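Local coordinates for protein synaptotagmin-4 (Rattus norvegicus, PDB 1W15) that takes part in controlling the mobility of neuronal dense core vesicles through its interaction with KIF1A, this chain being its second C2 domain, C2B, at residues R16-V21 with W147-D152; L50-V55 with V73-P78; F102-S107 with E114-L119. All coordinates share one frame; numbering follows the deposited sequence.

Contact 1. Residues R16-V21 with W147-D152; sequences RGELLV and WHMLCD. With CA (calcium ion), chain D.
Antiparallel strands 18-21 and 147-149 (closest approach of their axes 4.6 Å, directions 149° apart) pair through Leu19 and His148, which are hydrogen-bonded (Leu19 N to His148 O and His148 N to Leu19 O, both 2.9 Å), flanked by the non-hydrogen-bonded pairs Glu18 with Met149 and Leu20 with Trp147. This joins edge strand 144-149 to strand 18-26 in one sheet of the C2 beta-sandwich, setting the two chain ends side by side. Leu150 N adds a nearly straight bond to Gly17 O. Trp147, CG anti to its carbonyl carbon (chi1 -81°), lays its indole over the neighbouring strand, and Leu20 CB sits above the six-membered ring, 3.4 Å from its centroid, in a CH-pi contact. Arg40 makes a cation-pi contact with the same indole and a salt bridge with Glu18. Bent Met149 brings SD against Glu18 CG at 3.4 Å. On the other face Leu150 CD2 meets Leu19 CB at 3.9 Å, while the His148 nitrogens bond to Ser128 and His132. Asp152 OD1 lies over one face of the Arg16 guanidinium, 3.3 Å from NH2, and binds calcium at 2.5 Å. Approached over its face, the arginine probably offers charge attraction more than a directed N-H bond.

Contact 2. Residues L50-V55 with V73-P78; sequences LSDPYV and VKKCTP. With CA (calcium ion), chain B.
Asp52 and Cys76 meet at the calcium-binding end of the C2 beta-sandwich, where the start of strand 53-61 is flanked by the loop between strands 64-70 and 80-89. The two segments run antiparallel, and two backbone bonds join them: Thr77 N to Ser51 O at 2.8 Å and Lys74 N to Pro53 O, also 2.8 Å. Between them Pro53 has no N-H to give. Lys74 O, which faces it, is instead approached by carbon, Asp52 CA at 3.1 Å and Pro53 CD at 3.0 Å.

The Asp52 carboxylate is shared between loop and metal. Its CG stands anti to the carbonyl carbon (chi1 -58°), and OD2 binds the calcium ion at 2.5 Å, while OD1 takes a hydrogen bond from Cys76 N; the modelled separation of 2.4 Å is very short, so the exact length is doubtful. The backbone of the 73-78 loop would, if the bond is real, act as a second-shell partner and probably steady the turn of the carboxylate. Asp106, Ser107, Glu108 and a water complete the modelled site, which is occupied in these crystals although synaptotagmin-4 does not act as a Ca2+-binding member of its family.

Tyr54 touches the loop through its CB, which meets Val73 CB; its ring leads away from the loop, the side chain packs on Leu105, and its hydroxyl is hydrogen-bonded to Asn113 ND2. At the other end Leu50 lies on the surface against the turn at Cys76. There SG of Cys76, anti to the backbone N (chi1 -171°), lies 3.6 Å from Leu50 CB. The CD2 branch of Leu50 crosses the Pro78 ring obliquely, and the tightest carbon pair of the contact is Leu50 CD2 with Pro78 CD, at 3.3 Å.

Contact 3. Residues F102-S107 with E114-L119; sequences FLVLDS and EVIGRL. With CA (calcium ion), chain B.
Glu114 O receives Asp106 N at 2.9 Å, and a water links Glu114 N to both Asp106 O and Asp106 OD2, near where Asp106 OD1 and Ser107 O bind calcium (2.7 Å each). Val115 turns to the face of Leu105, its CG2 3.8 Å from Leu105 CD2. Ile116 and Gly117 then both face Val104 in a classic bulge of the beta hairpin 98-106/114-121: Val104 O accepts Gly117 N at 3.2 Å, on a lone pair, and also Ile116 N, modelled too short to be trusted. With CG1 anti to its carbonyl carbon (chi1 -69°), Ile116 extends CD1 to Val104 CG1 (3.9 Å) and Asp106 CB (4.0 Å). Cutting Ile116 back to alanine would probably leave a gap beside these two, with the metal-binding Asp106 less firmly packed. Arg118 runs alongside Leu103, CD 3.8 Å from Leu103 CD2, and its NE makes a salt bridge with Glu101. Leu119 lies beside Phe102, its carbonyl O at the ring edge. The hairpin belongs to the second sheet of the C2 sandwich, with strand 114-121 at one edge within the chain; strand 98-106 also neighbours strand 53-61 and sends Phe102 and Val104 against Leu19 of strand 18-26 in the facing sheet.

Contact 1 belongs to one sheet of the sandwich and contact 3 to the other, their centres about 10 Å apart. They meet in the core, where Val21 CG1 packs on Phe102 CE2 at 3.7 Å, and at the chain's end, where Arg118 N probably bonds to Cys151 O (2.7 Å). Contacts 1 and 2, about 14 Å apart between centres, meet at Leu19 CD1 and Val55 CG2 (4.3 Å) in the core. Contacts 2 and 3, about 10 Å apart, share a calcium ion and the water bound to it. Probable hydrogen bonds, Asp52 N to Asp106 OD1 (2.7 Å) and Ser107 N to Asp52 O (2.9 Å), join two ligand-bearing parts, the Asp52 loop and the end of strand 98-106 with the residue after it. Asp152 binds a separate calcium.

Contact 1. Residues R16-V21 with W147-D152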
# COMPACT_ATOMS: atom_id res chain seq x y z
N ARG A 16 -0.80 1.29 -26.07
CA ARG A 16 -0.53 2.37 -25.05
C ARG A 16 -0.23 1.87 -23.64
O ARG A 16 0.03 2.69 -22.75
CB ARG A 16 -1.66 3.42 -24.99
CG ARG A 16 -1.99 3.96 -26.38
CD ARG A 16 -2.69 5.30 -26.38
NE ARG A 16 -2.62 5.98 -27.67
CZ ARG A 16 -1.50 6.45 -28.21
NH1 ARG A 16 -0.33 6.29 -27.57
NH2 ARG A 16 -1.52 7.07 -29.39
N GLY A 17 -0.27 0.56 -23.41
CA GLY A 17 0.05 0.09 -22.09
C GLY A 17 -1.12 0.08 -21.11
O GLY A 17 -2.27 0.31 -21.47
N GLU A 18 -0.80 -0.25 -19.87
CA GLU A 18 -1.80 -0.43 -18.82
C GLU A 18 -1.37 0.23 -17.53
O GLU A 18 -0.17 0.37 -17.27
CB GLU A 18 -1.95 -1.91 -18.48
CG GLU A 18 -2.58 -2.80 -19.53
CD GLU A 18 -2.53 -4.26 -19.10
OE1 GLU A 18 -3.27 -4.63 -18.18
OE2 GLU A 18 -1.74 -5.00 -19.67
N LEU A 19 -2.34 0.57 -16.68
CA LEU A 19 -2.09 1.31 -15.45
C LEU A 19 -2.92 0.67 -14.35
O LEU A 19 -4.11 0.37 -14.54
CB LEU A 19 -2.49 2.78 -15.59
CG LEU A 19 -2.16 3.66 -14.37
CD1 LEU A 19 -0.64 3.81 -14.22
CD2 LEU A 19 -2.84 5.07 -14.44
N LEU A 20 -2.24 0.36 -13.25
CA LEU A 20 -2.90 -0.29 -12.10
C LEU A 20 -3.16 0.78 -11.04
O LEU A 20 -2.21 1.47 -10.58
CB LEU A 20 -1.97 -1.39 -11.55
CG LEU A 20 -2.45 -2.10 -10.29
CD1 LEU A 20 -3.74 -2.90 -10.53
CD2 LEU A 20 -1.29 -3.05 -9.78
N VAL A 21 -4.43 0.93 -10.65
CA VAL A 21 -4.78 2.01 -9.71
C VAL A 21 -5.74 1.44 -8.66
O VAL A 21 -6.40 0.43 -8.94
CB VAL A 21 -5.40 3.27 -10.37
CG1 VAL A 21 -4.37 3.98 -11.31
CG2 VAL A 21 -6.74 2.94 -11.10
N TRP A 147 -6.47 -3.14 -12.97
CA TRP A 147 -5.70 -2.80 -14.18
C TRP A 147 -6.62 -2.22 -15.24
O TRP A 147 -7.75 -2.70 -15.43
CB TRP A 147 -5.06 -4.06 -14.75
CG TRP A 147 -3.78 -4.48 -14.08
CD1 TRP A 147 -3.58 -5.59 -13.26
CD2 TRP A 147 -2.51 -3.84 -14.21
NE1 TRP A 147 -2.26 -5.64 -12.87
CE2 TRP A 147 -1.56 -4.62 -13.46
CE3 TRP A 147 -2.05 -2.68 -14.90
CZ2 TRP A 147 -0.18 -4.27 -13.35
CZ3 TRP A 147 -0.69 -2.34 -14.83
CH2 TRP A 147 0.23 -3.13 -14.03
N HIS A 148 -6.18 -1.16 -15.93
CA HIS A 148 -6.94 -0.55 -17.00
C HIS A 148 -6.04 -0.37 -18.20
O HIS A 148 -4.89 0.02 -18.01
CB HIS A 148 -7.39 0.83 -16.62
CG HIS A 148 -8.36 0.83 -15.49
ND1 HIS A 148 -9.72 0.70 -15.69
CD2 HIS A 148 -8.18 0.94 -14.15
CE1 HIS A 148 -10.35 0.76 -14.53
NE2 HIS A 148 -9.43 0.90 -13.57
N MET A 149 -6.56 -0.59 -19.40
CA MET A 149 -5.84 -0.17 -20.65
C MET A 149 -5.83 1.35 -20.73
O MET A 149 -6.81 2.01 -20.38
CB MET A 149 -6.50 -0.75 -21.91
CG MET A 149 -6.62 -2.31 -21.96
SD MET A 149 -5.00 -3.17 -21.91
CE MET A 149 -4.12 -2.46 -23.30
N LEU A 150 -4.72 1.91 -21.18
CA LEU A 150 -4.60 3.34 -21.38
C LEU A 150 -5.11 3.70 -22.79
O LEU A 150 -4.98 2.91 -23.72
CB LEU A 150 -3.13 3.76 -21.22
CG LEU A 150 -2.64 3.61 -19.77
CD1 LEU A 150 -1.13 3.62 -19.67
CD2 LEU A 150 -3.19 4.74 -18.89
N CYS A 151 -5.70 4.88 -22.92
CA CYS A 151 -6.12 5.44 -24.20
C CYS A 151 -5.20 6.55 -24.65
O CYS A 151 -4.38 7.05 -23.88
CB CYS A 151 -7.48 6.06 -24.07
SG CYS A 151 -8.64 4.74 -23.83
N ASP A 152 -5.38 6.97 -25.90
CA ASP A 152 -4.71 8.15 -26.42
C ASP A 152 -5.11 9.38 -25.59
O ASP A 152 -6.29 9.55 -25.24
CB ASP A 152 -5.09 8.33 -27.90
CG ASP A 152 -4.40 9.55 -28.53
OD1 ASP A 152 -3.16 9.73 -28.31
OD2 ASP A 152 -5.02 10.38 -29.24
CA CA D . -2.33 12.08 -28.36

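Contact 2. Residues L50-V55 with V73-P78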
# COMPACT_ATOMS: atom_id res chain seq x y z
N LEU A 50 13.37 4.32 -24.53
CA LEU A 50 12.44 4.10 -23.41
C LEU A 50 12.00 5.41 -22.73
O LEU A 50 12.73 6.41 -22.69
CB LEU A 50 13.02 3.11 -22.39
CG LEU A 50 12.96 1.62 -22.74
CD1 LEU A 50 13.94 0.80 -21.91
CD2 LEU A 50 11.55 1.10 -22.55
N SER A 51 10.79 5.40 -22.22
CA SER A 51 10.23 6.60 -21.65
C SER A 51 10.66 6.70 -20.18
O SER A 51 11.19 5.73 -19.61
CB SER A 51 8.72 6.61 -21.85
OG SER A 51 8.08 5.66 -20.99
N ASP A 52 10.45 7.88 -19.61
CA ASP A 52 10.71 8.17 -18.19
C ASP A 52 9.37 8.55 -17.59
O ASP A 52 9.10 9.75 -17.48
CB ASP A 52 11.67 9.35 -18.09
CG ASP A 52 12.96 9.08 -18.81
OD1 ASP A 52 13.61 8.08 -18.50
OD2 ASP A 52 13.40 9.80 -19.72
N PRO A 53 8.52 7.55 -17.29
CA PRO A 53 7.13 7.85 -16.92
C PRO A 53 6.89 8.45 -15.54
O PRO A 53 7.57 8.11 -14.59
CB PRO A 53 6.41 6.50 -17.04
CG PRO A 53 7.54 5.45 -16.85
CD PRO A 53 8.77 6.10 -17.38
N TYR A 54 5.91 9.35 -15.47
CA TYR A 54 5.28 9.73 -14.19
C TYR A 54 3.79 9.82 -14.47
O TYR A 54 3.36 9.78 -15.63
CB TYR A 54 5.81 11.05 -13.65
CG TYR A 54 5.56 12.28 -14.51
CD1 TYR A 54 6.33 12.53 -15.66
CD2 TYR A 54 4.57 13.19 -14.15
CE1 TYR A 54 6.10 13.68 -16.43
CE2 TYR A 54 4.31 14.34 -14.93
CZ TYR A 54 5.06 14.56 -16.05
OH TYR A 54 4.80 15.68 -16.78
N VAL A 55 3.00 9.95 -13.42
CA VAL A 55 1.57 10.00 -13.61
C VAL A 55 1.01 11.24 -12.93
O VAL A 55 1.30 11.53 -11.75
CB VAL A 55 0.90 8.73 -12.99
CG1 VAL A 55 -0.64 8.81 -13.15
CG2 VAL A 55 1.48 7.49 -13.65
N VAL A 73 9.00 10.59 -10.99
CA VAL A 73 9.21 9.93 -12.28
C VAL A 73 10.14 8.72 -12.13
O VAL A 73 11.12 8.75 -11.41
CB VAL A 73 9.77 10.91 -13.32
CG1 VAL A 73 10.10 12.25 -12.67
CG2 VAL A 73 11.00 10.35 -13.99
N LYS A 74 9.78 7.67 -12.88
CA LYS A 74 10.64 6.49 -12.99
C LYS A 74 11.44 6.60 -14.31
O LYS A 74 10.87 6.91 -15.35
CB LYS A 74 9.78 5.25 -12.88
CG LYS A 74 9.05 5.18 -11.53
CD LYS A 74 10.09 5.23 -10.39
CE LYS A 74 9.53 4.98 -8.97
NZ LYS A 74 9.06 6.23 -8.31
N LYS A 75 12.76 6.41 -14.27
CA LYS A 75 13.60 6.66 -15.46
C LYS A 75 13.73 5.46 -16.44
O LYS A 75 13.95 4.32 -16.01
CB LYS A 75 15.00 7.13 -15.04
CG LYS A 75 15.04 8.57 -14.50
CD LYS A 75 16.44 8.86 -13.90
CE LYS A 75 16.89 10.31 -14.12
NZ LYS A 75 18.29 10.52 -13.64
N CYS A 76 13.59 5.76 -17.74
CA CYS A 76 13.92 4.85 -18.85
C CYS A 76 13.40 3.39 -18.69
O CYS A 76 14.20 2.44 -18.53
CB CYS A 76 15.43 4.87 -19.10
SG CYS A 76 15.96 4.01 -20.59
N THR A 77 12.08 3.23 -18.78
CA THR A 77 11.43 1.94 -18.53
C THR A 77 9.95 1.84 -19.05
O THR A 77 9.15 2.77 -18.85
CB THR A 77 11.57 1.56 -16.99
OG1 THR A 77 10.86 0.34 -16.69
CG2 THR A 77 10.96 2.65 -16.05
N PRO A 78 9.59 0.69 -19.66
CA PRO A 78 8.20 0.47 -20.13
C PRO A 78 7.29 -0.07 -19.00
O PRO A 78 6.10 -0.30 -19.23
CB PRO A 78 8.37 -0.59 -21.23
CG PRO A 78 9.57 -1.46 -20.74
CD PRO A 78 10.43 -0.51 -19.90
CA CA B . 12.12 10.89 -21.56
O HOH W 1 14.24 10.74 -23.31

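Contact 3. Residues F102-S107 with E114-L119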
# COMPACT_ATOMS: atom_id res chain seq x y z
N PHE A 102 -6.30 10.18 -15.07
CA PHE A 102 -4.90 9.77 -14.92
C PHE A 102 -4.19 9.97 -16.26
O PHE A 102 -4.71 9.51 -17.33
CB PHE A 102 -4.79 8.29 -14.55
CG PHE A 102 -5.46 7.92 -13.28
CD1 PHE A 102 -6.82 7.56 -13.27
CD2 PHE A 102 -4.72 7.88 -12.07
CE1 PHE A 102 -7.44 7.22 -12.07
CE2 PHE A 102 -5.35 7.52 -10.87
CZ PHE A 102 -6.69 7.19 -10.87
N LEU A 103 -3.04 10.63 -16.21
CA LEU A 103 -2.21 10.85 -17.39
C LEU A 103 -0.84 10.26 -17.11
O LEU A 103 -0.19 10.64 -16.14
CB LEU A 103 -2.09 12.37 -17.67
CG LEU A 103 -3.50 13.01 -17.76
CD1 LEU A 103 -3.50 14.36 -17.17
CD2 LEU A 103 -4.05 12.93 -19.16
N VAL A 104 -0.42 9.33 -17.96
CA VAL A 104 0.93 8.81 -17.95
C VAL A 104 1.73 9.64 -18.99
O VAL A 104 1.37 9.65 -20.17
CB VAL A 104 0.97 7.30 -18.29
CG1 VAL A 104 2.43 6.79 -18.19
CG2 VAL A 104 -0.02 6.46 -17.34
N LEU A 105 2.77 10.31 -18.50
CA LEU A 105 3.56 11.28 -19.26
C LEU A 105 4.99 10.86 -19.25
O LEU A 105 5.45 10.21 -18.30
CB LEU A 105 3.45 12.66 -18.60
CG LEU A 105 2.00 13.23 -18.63
CD1 LEU A 105 1.49 13.63 -17.26
CD2 LEU A 105 2.11 14.42 -19.58
N ASP A 106 5.72 11.27 -20.29
CA ASP A 106 7.13 10.96 -20.37
C ASP A 106 7.86 12.24 -20.00
O ASP A 106 7.68 13.29 -20.65
CB ASP A 106 7.45 10.54 -21.81
CG ASP A 106 8.91 10.34 -22.05
OD1 ASP A 106 9.66 9.91 -21.16
OD2 ASP A 106 9.40 10.63 -23.14
N SER A 107 8.66 12.18 -18.93
CA SER A 107 9.44 13.33 -18.52
C SER A 107 10.61 13.54 -19.47
O SER A 107 11.43 12.64 -19.68
CB SER A 107 9.90 13.14 -17.07
OG SER A 107 10.83 14.13 -16.74
N GLU A 114 5.32 14.49 -23.16
CA GLU A 114 4.27 13.90 -24.00
C GLU A 114 3.37 13.01 -23.18
O GLU A 114 3.83 12.38 -22.23
CB GLU A 114 4.94 13.10 -25.11
CG GLU A 114 3.97 12.22 -25.91
CD GLU A 114 4.52 11.96 -27.31
OE1 GLU A 114 5.74 12.15 -27.49
OE2 GLU A 114 3.74 11.60 -28.23
N VAL A 115 2.08 13.00 -23.51
CA VAL A 115 1.13 12.12 -22.82
C VAL A 115 1.29 10.77 -23.48
O VAL A 115 1.15 10.67 -24.70
CB VAL A 115 -0.33 12.61 -22.96
CG1 VAL A 115 -1.36 11.54 -22.42
CG2 VAL A 115 -0.53 13.97 -22.28
N ILE A 116 1.64 9.75 -22.70
CA ILE A 116 1.84 8.39 -23.20
C ILE A 116 0.47 7.69 -23.26
O ILE A 116 0.18 6.92 -24.20
CB ILE A 116 2.75 7.60 -22.22
CG1 ILE A 116 4.19 8.12 -22.21
CG2 ILE A 116 2.72 6.09 -22.51
CD1 ILE A 116 5.03 7.45 -21.05
N GLY A 117 -0.36 7.96 -22.27
CA GLY A 117 -1.70 7.38 -22.24
C GLY A 117 -2.57 8.04 -21.22
O GLY A 117 -2.08 8.73 -20.32
N ARG A 118 -3.86 7.81 -21.35
CA ARG A 118 -4.80 8.45 -20.44
C ARG A 118 -5.85 7.45 -19.98
O ARG A 118 -6.26 6.58 -20.74
CB ARG A 118 -5.49 9.59 -21.22
CG ARG A 118 -6.59 10.35 -20.50
CD ARG A 118 -6.91 11.71 -21.31
NE ARG A 118 -8.01 12.45 -20.71
CZ ARG A 118 -9.30 12.21 -20.95
NH1 ARG A 118 -9.69 11.25 -21.80
NH2 ARG A 118 -10.21 12.95 -20.33
N LEU A 119 -6.38 7.68 -18.78
CA LEU A 119 -7.42 6.84 -18.20
C LEU A 119 -8.37 7.74 -17.43
O LEU A 119 -7.92 8.59 -16.63
CB LEU A 119 -6.77 5.82 -17.24
CG LEU A 119 -7.78 5.06 -16.33
CD1 LEU A 119 -8.74 4.16 -17.21
CD2 LEU A 119 -7.09 4.33 -15.20
CA CA B . 12.12 10.89 -21.56
O HOH W 2 8.13 13.59 -23.74
O HOH W 1 14.24 10.74 -23.31